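Local coordinates for protein Xaa-Pro dipeptidase (Pyrococcus horikoshii, PDB 1WY2) that probably hydrolyses dipeptides with a C-terminal proline and a nonpolar N-terminal residue, as a homodimeric metallopeptidase with two metal ions in each subunit, at residues 183-195 / 318-330. Numbering follows the deposited sequence.
Sequences TIIASGYRSALPH and GIYIPKIGGVRIE. With ZN (zinc ion), chain D; ZN (zinc ion), chain E.
Tyr-320 packs its ring against Pro-194, in the loop after the 3-10 turn 189-192. Tyr-320 CB lies 3.3 Å from Ala-192 O, and CD2 passes Ser-191 O, which sits at the ring edge in plane. Pro-194 CG stands over one face in a CH-pi contact, 3.7 Å from the Tyr-320 ring centroid. It lies almost on the ring normal, about equally far from CG, CD1, CE1, CE2 and CZ; CE2 also meets Pro-194 CA and lies in plane at the edge of the Arg-328 guanidinium. At the tip, Tyr-320 OH accepts a bond from Arg-328 NH1 (2.9 Å), lying close to the guanidinium plane, and is also hydrogen-bonded to His-283. Arg-328 reaches this point because its chain runs extended to CD and then turns about the CG-CD bond (chi3 66°). Its NH2 makes a weak bond to Pro-194 O and a salt bridge to the metal ligand Asp-212, whereas NH1 shares a water with Ser-191 O and Leu-193 O. Tyr-320, the loop at Pro-194 and Asp-212 thus all bond to one guanidinium group, limiting its rotation. Nearer the hairpin turn, Ser-191 OG accepts a hydrogen bond from Gly-326 N (2.9 Å) and donates to Gly-188 O, tying the start of its own turn to the strand. Ala-192 CB fits against Ile-321 O, the carbonyl opposite the classic beta bulge of Ile-324 and Gly-325. Two residues beyond Arg-328, Glu-330 bridges the two zinc ions, with Asp-212, Asp-223, His-287 and Glu-316 completing the protein ligands. The contact therefore joins the turn and loop following strand 184-187 to hairpin 318-328 within the pita-bread fold, beside the dinuclear metal centre characteristic of M24 peptidases.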
ATOM      1  N   THR A 183      -6.684   2.145 -10.038  1.00 20.16           N
ATOM      2  CA  THR A 183      -7.047   2.276 -11.445  1.00 18.06           C
ATOM      3  C   THR A 183      -7.184   3.707 -11.928  1.00 18.42           C
ATOM      4  O   THR A 183      -7.860   4.532 -11.308  1.00 16.76           O
ATOM      5  CB  THR A 183      -8.359   1.530 -11.748  1.00 19.02           C
ATOM      6  OG1 THR A 183      -8.173   0.133 -11.493  1.00 19.32           O
ATOM      7  CG2 THR A 183      -8.767   1.722 -13.205  1.00 18.84           C
ATOM      8  N   ILE A 184      -6.538   3.982 -13.056  1.00 15.27           N
ATOM      9  CA  ILE A 184      -6.574   5.298 -13.664  1.00 16.33           C
ATOM     10  C   ILE A 184      -7.543   5.314 -14.838  1.00 15.92           C
ATOM     11  O   ILE A 184      -7.386   4.555 -15.786  1.00 15.42           O
ATOM     12  CB  ILE A 184      -5.169   5.703 -14.170  1.00 15.97           C
ATOM     13  CG1 ILE A 184      -4.262   6.002 -12.976  1.00 18.10           C
ATOM     14  CG2 ILE A 184      -5.263   6.913 -15.104  1.00 17.48           C
ATOM     15  CD1 ILE A 184      -2.795   6.083 -13.326  1.00 19.16           C
ATOM     16  N   ILE A 185      -8.569   6.154 -14.731  1.00 15.92           N
ATOM     17  CA  ILE A 185      -9.544   6.357 -15.795  1.00 16.42           C
ATOM     18  C   ILE A 185      -9.564   7.879 -15.831  1.00 18.28           C
ATOM     19  O   ILE A 185     -10.280   8.515 -15.056  1.00 18.03           O
ATOM     20  CB  ILE A 185     -10.961   5.848 -15.438  1.00 17.68           C
ATOM     21  CG1 ILE A 185     -10.939   4.345 -15.127  1.00 18.57           C
ATOM     22  CG2 ILE A 185     -11.909   6.124 -16.606  1.00 18.81           C
ATOM     23  CD1 ILE A 185     -10.536   3.468 -16.297  1.00 21.98           C
ATOM     24  N   ALA A 186      -8.746   8.454 -16.710  1.00 19.05           N
ATOM     25  CA  ALA A 186      -8.612   9.906 -16.821  1.00 18.74           C
ATOM     26  C   ALA A 186      -9.169  10.430 -18.139  1.00 17.93           C
ATOM     27  O   ALA A 186      -8.590  10.199 -19.204  1.00 17.93           O
ATOM     28  CB  ALA A 186      -7.140  10.289 -16.679  1.00 19.10           C
ATOM     29  N   SER A 187     -10.281  11.156 -18.054  1.00 17.62           N
ATOM     30  CA  SER A 187     -10.946  11.678 -19.245  1.00 19.13           C
ATOM     31  C   SER A 187     -10.845  13.190 -19.416  1.00 19.49           C
ATOM     32  O   SER A 187     -10.751  13.934 -18.442  1.00 18.84           O
ATOM     33  CB  SER A 187     -12.424  11.277 -19.223  1.00 19.46           C
ATOM     34  OG  SER A 187     -13.099  11.880 -18.127  1.00 20.68           O
ATOM     35  N   GLY A 188     -10.875  13.630 -20.670  1.00 20.56           N
ATOM     36  CA  GLY A 188     -10.796  15.051 -20.960  1.00 20.61           C
ATOM     37  C   GLY A 188      -9.532  15.678 -20.410  1.00 20.26           C
ATOM     38  O   GLY A 188      -8.440  15.127 -20.563  1.00 21.38           O
ATOM     39  N   TYR A 189      -9.671  16.826 -19.753  1.00 21.39           N
ATOM     40  CA  TYR A 189      -8.509  17.503 -19.198  1.00 21.70           C
ATOM     41  C   TYR A 189      -7.744  16.615 -18.217  1.00 20.16           C
ATOM     42  O   TYR A 189      -6.555  16.822 -17.994  1.00 21.14           O
ATOM     43  CB  TYR A 189      -8.917  18.810 -18.500  1.00 23.33           C
ATOM     44  CG  TYR A 189      -9.675  18.617 -17.206  1.00 25.56           C
ATOM     45  CD1 TYR A 189     -11.041  18.343 -17.206  1.00 26.95           C
ATOM     46  CD2 TYR A 189      -9.016  18.684 -15.980  1.00 25.91           C
ATOM     47  CE1 TYR A 189     -11.732  18.141 -16.013  1.00 30.11           C
ATOM     48  CE2 TYR A 189      -9.696  18.480 -14.783  1.00 28.26           C
ATOM     49  CZ  TYR A 189     -11.052  18.209 -14.807  1.00 29.61           C
ATOM     50  OH  TYR A 189     -11.725  17.999 -13.623  1.00 32.62           O
ATOM     51  N   ARG A 190      -8.417  15.624 -17.637  1.00 19.38           N
ATOM     52  CA  ARG A 190      -7.750  14.740 -16.683  1.00 18.88           C
ATOM     53  C   ARG A 190      -6.759  13.798 -17.355  1.00 17.86           C
ATOM     54  O   ARG A 190      -5.853  13.286 -16.702  1.00 18.66           O
ATOM     55  CB  ARG A 190      -8.766  13.922 -15.874  1.00 18.48           C
ATOM     56  CG  ARG A 190      -9.704  14.768 -15.021  1.00 19.43           C
ATOM     57  CD  ARG A 190     -10.354  13.959 -13.898  1.00 21.42           C
ATOM     58  NE  ARG A 190      -9.415  13.665 -12.814  1.00 22.06           N
ATOM     59  CZ  ARG A 190      -8.870  12.473 -12.584  1.00 23.89           C
ATOM     60  NH1 ARG A 190      -9.165  11.437 -13.359  1.00 21.27           N
ATOM     61  NH2 ARG A 190      -8.021  12.323 -11.577  1.00 24.23           N
ATOM     62  N   SER A 191      -6.924  13.564 -18.654  1.00 16.92           N
ATOM     63  CA  SER A 191      -6.002  12.677 -19.357  1.00 17.40           C
ATOM     64  C   SER A 191      -4.597  13.289 -19.413  1.00 19.09           C
ATOM     65  O   SER A 191      -3.625  12.608 -19.762  1.00 17.75           O
ATOM     66  CB  SER A 191      -6.523  12.354 -20.767  1.00 19.58           C
ATOM     67  OG  SER A 191      -6.687  13.509 -21.571  1.00 18.01           O
ATOM     68  N   ALA A 192      -4.499  14.566 -19.048  1.00 18.85           N
ATOM     69  CA  ALA A 192      -3.223  15.283 -19.032  1.00 18.77           C
ATOM     70  C   ALA A 192      -2.473  15.035 -17.725  1.00 18.20           C
ATOM     71  O   ALA A 192      -1.341  15.485 -17.552  1.00 18.81           O
ATOM     72  CB  ALA A 192      -3.455  16.788 -19.224  1.00 20.11           C
ATOM     73  N   LEU A 193      -3.117  14.325 -16.803  1.00 19.13           N
ATOM     74  CA  LEU A 193      -2.517  13.991 -15.513  1.00 19.62           C
ATOM     75  C   LEU A 193      -2.034  12.548 -15.623  1.00 18.42           C
ATOM     76  O   LEU A 193      -2.842  11.625 -15.639  1.00 18.62           O
ATOM     77  CB  LEU A 193      -3.566  14.098 -14.403  1.00 20.67           C
ATOM     78  CG  LEU A 193      -4.298  15.439 -14.304  1.00 22.68           C
ATOM     79  CD1 LEU A 193      -5.417  15.345 -13.277  1.00 21.89           C
ATOM     80  CD2 LEU A 193      -3.304  16.531 -13.936  1.00 23.73           C
ATOM     81  N   PRO A 194      -0.712  12.332 -15.699  1.00 19.49           N
ATOM     82  CA  PRO A 194      -0.198  10.964 -15.814  1.00 20.09           C
ATOM     83  C   PRO A 194      -0.809   9.989 -14.809  1.00 21.54           C
ATOM     84  O   PRO A 194      -1.176   8.872 -15.170  1.00 23.31           O
ATOM     85  CB  PRO A 194       1.306  11.145 -15.623  1.00 20.05           C
ATOM     86  CG  PRO A 194       1.545  12.511 -16.222  1.00 20.28           C
ATOM     87  CD  PRO A 194       0.396  13.304 -15.642  1.00 18.69           C
ATOM     88  N   HIS A 195      -0.928  10.413 -13.555  1.00 21.98           N
ATOM     89  CA  HIS A 195      -1.507   9.559 -12.519  1.00 22.21           C
ATOM     90  C   HIS A 195      -2.910  10.001 -12.103  1.00 21.77           C
ATOM     91  O   HIS A 195      -3.237  10.019 -10.917  1.00 22.09           O
ATOM     92  CB  HIS A 195      -0.588   9.522 -11.295  1.00 25.68           C
ATOM     93  CG  HIS A 195       0.664   8.730 -11.508  1.00 28.15           C
ATOM     94  ND1 HIS A 195       1.729   8.769 -10.633  1.00 29.86           N
ATOM     95  CD2 HIS A 195       1.018   7.869 -12.493  1.00 29.07           C
ATOM     96  CE1 HIS A 195       2.684   7.965 -11.069  1.00 30.89           C
ATOM     97  NE2 HIS A 195       2.276   7.408 -12.196  1.00 30.17           N
ATOM     98  N   GLY A 318       4.343   8.735 -23.217  1.00 15.27           N
ATOM     99  CA  GLY A 318       3.114   9.501 -23.170  1.00 15.68           C
ATOM    100  C   GLY A 318       3.382  10.969 -23.423  1.00 16.65           C
ATOM    101  O   GLY A 318       4.522  11.422 -23.316  1.00 16.14           O
ATOM    102  N   ILE A 319       2.331  11.700 -23.784  1.00 16.03           N
ATOM    103  CA  ILE A 319       2.415  13.139 -24.022  1.00 15.25           C
ATOM    104  C   ILE A 319       1.234  13.748 -23.279  1.00 16.12           C
ATOM    105  O   ILE A 319       0.087  13.352 -23.490  1.00 16.12           O
ATOM    106  CB  ILE A 319       2.303  13.481 -25.519  1.00 15.78           C
ATOM    107  CG1 ILE A 319       3.548  12.982 -26.258  1.00 16.74           C
ATOM    108  CG2 ILE A 319       2.122  14.985 -25.700  1.00 16.34           C
ATOM    109  CD1 ILE A 319       3.497  13.214 -27.755  1.00 18.20           C
ATOM    110  N   TYR A 320       1.519  14.706 -22.406  1.00 16.05           N
ATOM    111  CA  TYR A 320       0.478  15.339 -21.609  1.00 14.65           C
ATOM    112  C   TYR A 320       0.493  16.847 -21.779  1.00 15.48           C
ATOM    113  O   TYR A 320       1.480  17.504 -21.460  1.00 16.53           O
ATOM    114  CB  TYR A 320       0.676  14.965 -20.139  1.00 15.51           C
ATOM    115  CG  TYR A 320       0.992  13.499 -19.978  1.00 16.68           C
ATOM    116  CD1 TYR A 320       2.311  13.043 -20.017  1.00 18.03           C
ATOM    117  CD2 TYR A 320      -0.029  12.556 -19.871  1.00 16.85           C
ATOM    118  CE1 TYR A 320       2.604  11.682 -19.961  1.00 15.78           C
ATOM    119  CE2 TYR A 320       0.256  11.192 -19.815  1.00 17.65           C
ATOM    120  CZ  TYR A 320       1.574  10.766 -19.861  1.00 16.32           C
ATOM    121  OH  TYR A 320       1.861   9.421 -19.812  1.00 16.00           O
ATOM    122  N   ILE A 321      -0.610  17.377 -22.304  1.00 16.70           N
ATOM    123  CA  ILE A 321      -0.763  18.814 -22.547  1.00 18.01           C
ATOM    124  C   ILE A 321      -1.640  19.391 -21.435  1.00 19.56           C
ATOM    125  O   ILE A 321      -2.840  19.132 -21.385  1.00 18.33           O
ATOM    126  CB  ILE A 321      -1.446  19.068 -23.908  1.00 19.29           C
ATOM    127  CG1 ILE A 321      -0.758  18.246 -25.004  1.00 19.54           C
ATOM    128  CG2 ILE A 321      -1.392  20.554 -24.251  1.00 18.46           C
ATOM    129  CD1 ILE A 321       0.733  18.525 -25.156  1.00 20.73           C
ATOM    130  N   PRO A 322      -1.044  20.182 -20.530  1.00 20.29           N
ATOM    131  CA  PRO A 322      -1.688  20.716 -19.336  1.00 22.00           C
ATOM    132  C   PRO A 322      -3.080  21.292 -19.632  1.00 22.94           C
ATOM    133  O   PRO A 322      -3.269  22.135 -20.499  1.00 20.33           O
ATOM    134  CB  PRO A 322      -0.786  21.809 -18.775  1.00 24.80           C
ATOM    135  CG  PRO A 322       0.624  21.556 -19.292  1.00 25.65           C
ATOM    136  CD  PRO A 322       0.365  20.556 -20.517  1.00 23.61           C
ATOM    137  N   LYS A 323      -4.082  20.767 -18.897  1.00 22.09           N
ATOM    138  CA  LYS A 323      -5.418  21.361 -18.947  1.00 23.07           C
ATOM    139  C   LYS A 323      -6.162  21.065 -20.250  1.00 21.48           C
ATOM    140  O   LYS A 323      -7.255  21.557 -20.496  1.00 21.06           O
ATOM    141  CB  LYS A 323      -5.279  22.871 -18.755  1.00 27.38           C
ATOM    142  CG  LYS A 323      -5.385  23.277 -17.284  1.00 31.72           C
ATOM    143  CD  LYS A 323      -5.902  24.708 -17.106  1.00 35.92           C
ATOM    144  CE  LYS A 323      -7.309  24.753 -16.497  1.00 36.82           C
ATOM    145  NZ  LYS A 323      -7.269  25.427 -15.199  1.00 40.27           N
ATOM    146  N   ILE A 324      -5.524  20.265 -21.124  1.00 19.84           N
ATOM    147  CA  ILE A 324      -6.160  19.962 -22.403  1.00 19.06           C
ATOM    148  C   ILE A 324      -6.400  18.461 -22.586  1.00 19.47           C
ATOM    149  O   ILE A 324      -7.514  18.004 -22.801  1.00 21.35           O
ATOM    150  CB  ILE A 324      -5.259  20.486 -23.521  1.00 20.18           C
ATOM    151  CG1 ILE A 324      -5.195  22.015 -23.478  1.00 21.13           C
ATOM    152  CG2 ILE A 324      -5.835  20.077 -24.888  1.00 18.30           C
ATOM    153  CD1 ILE A 324      -4.152  22.580 -24.444  1.00 21.58           C
ATOM    154  N   GLY A 325      -5.337  17.673 -22.468  1.00 19.07           N
ATOM    155  CA  GLY A 325      -5.487  16.237 -22.619  1.00 18.38           C
ATOM    156  C   GLY A 325      -4.154  15.535 -22.758  1.00 18.29           C
ATOM    157  O   GLY A 325      -3.109  16.178 -22.880  1.00 18.25           O
ATOM    158  N   GLY A 326      -4.186  14.210 -22.751  1.00 17.27           N
ATOM    159  CA  GLY A 326      -2.953  13.458 -22.869  1.00 15.78           C
ATOM    160  C   GLY A 326      -3.177  12.073 -23.434  1.00 16.48           C
ATOM    161  O   GLY A 326      -4.309  11.598 -23.519  1.00 16.57           O
ATOM    162  N   VAL A 327      -2.086  11.428 -23.828  1.00 14.88           N
ATOM    163  CA  VAL A 327      -2.147  10.084 -24.391  1.00 15.34           C
ATOM    164  C   VAL A 327      -1.004   9.233 -23.860  1.00 14.52           C
ATOM    165  O   VAL A 327       0.134   9.683 -23.813  1.00 15.68           O
ATOM    166  CB  VAL A 327      -2.018  10.109 -25.934  1.00 16.47           C
ATOM    167  CG1 VAL A 327      -1.962   8.681 -26.476  1.00 16.40           C
ATOM    168  CG2 VAL A 327      -3.191  10.862 -26.552  1.00 14.87           C
ATOM    169  N   ARG A 328      -1.320   8.010 -23.443  1.00 14.99           N
ATOM    170  CA  ARG A 328      -0.308   7.068 -22.985  1.00 15.49           C
ATOM    171  C   ARG A 328      -0.685   5.677 -23.478  1.00 15.33           C
ATOM    172  O   ARG A 328      -1.853   5.288 -23.447  1.00 15.89           O
ATOM    173  CB  ARG A 328      -0.173   7.039 -21.451  1.00 14.32           C
ATOM    174  CG  ARG A 328       0.848   5.981 -20.976  1.00 15.00           C
ATOM    175  CD  ARG A 328       1.293   6.144 -19.511  1.00 15.79           C
ATOM    176  NE  ARG A 328       0.229   5.929 -18.532  1.00 16.62           N
ATOM    177  CZ  ARG A 328      -0.483   6.899 -17.964  1.00 17.03           C
ATOM    178  NH1 ARG A 328      -0.257   8.166 -18.276  1.00 17.37           N
ATOM    179  NH2 ARG A 328      -1.406   6.603 -17.053  1.00 16.79           N
ATOM    180  N   ILE A 329       0.309   4.947 -23.968  1.00 15.27           N
ATOM    181  CA  ILE A 329       0.108   3.583 -24.444  1.00 14.94           C
ATOM    182  C   ILE A 329       1.192   2.771 -23.754  1.00 14.96           C
ATOM    183  O   ILE A 329       2.380   3.045 -23.917  1.00 15.45           O
ATOM    184  CB  ILE A 329       0.248   3.500 -25.975  1.00 15.41           C
ATOM    185  CG1 ILE A 329      -0.824   4.380 -26.627  1.00 16.56           C
ATOM    186  CG2 ILE A 329       0.101   2.051 -26.431  1.00 16.97           C
ATOM    187  CD1 ILE A 329      -0.714   4.491 -28.139  1.00 17.49           C
ATOM    188  N   GLU A 330       0.771   1.787 -22.965  1.00 15.18           N
ATOM    189  CA  GLU A 330       1.691   0.969 -22.185  1.00 15.19           C
ATOM    190  C   GLU A 330       1.481  -0.534 -22.294  1.00 15.25           C
ATOM    191  O   GLU A 330       0.349  -1.019 -22.240  1.00 14.53           O
ATOM    192  CB  GLU A 330       1.587   1.371 -20.706  1.00 15.68           C
ATOM    193  CG  GLU A 330       2.181   0.357 -19.733  1.00 15.77           C
ATOM    194  CD  GLU A 330       2.026   0.763 -18.281  1.00 18.00           C
ATOM    195  OE1 GLU A 330       0.970   1.328 -17.927  1.00 16.74           O
ATOM    196  OE2 GLU A 330       2.956   0.495 -17.494  1.00 18.72           O
TER
HETATM  197 ZN    ZN D 405       0.453   1.511 -16.012  1.00 17.25          ZN
HETATM  198 ZN    ZN E 406       3.574   1.236 -15.648  1.00 18.14          ZN
HETATM  199  O   HOH W   1      -5.227  18.802 -16.696  1.00 25.37           O
HETATM  200  O   HOH W   2      -2.779  10.274 -18.120  1.00 19.74           O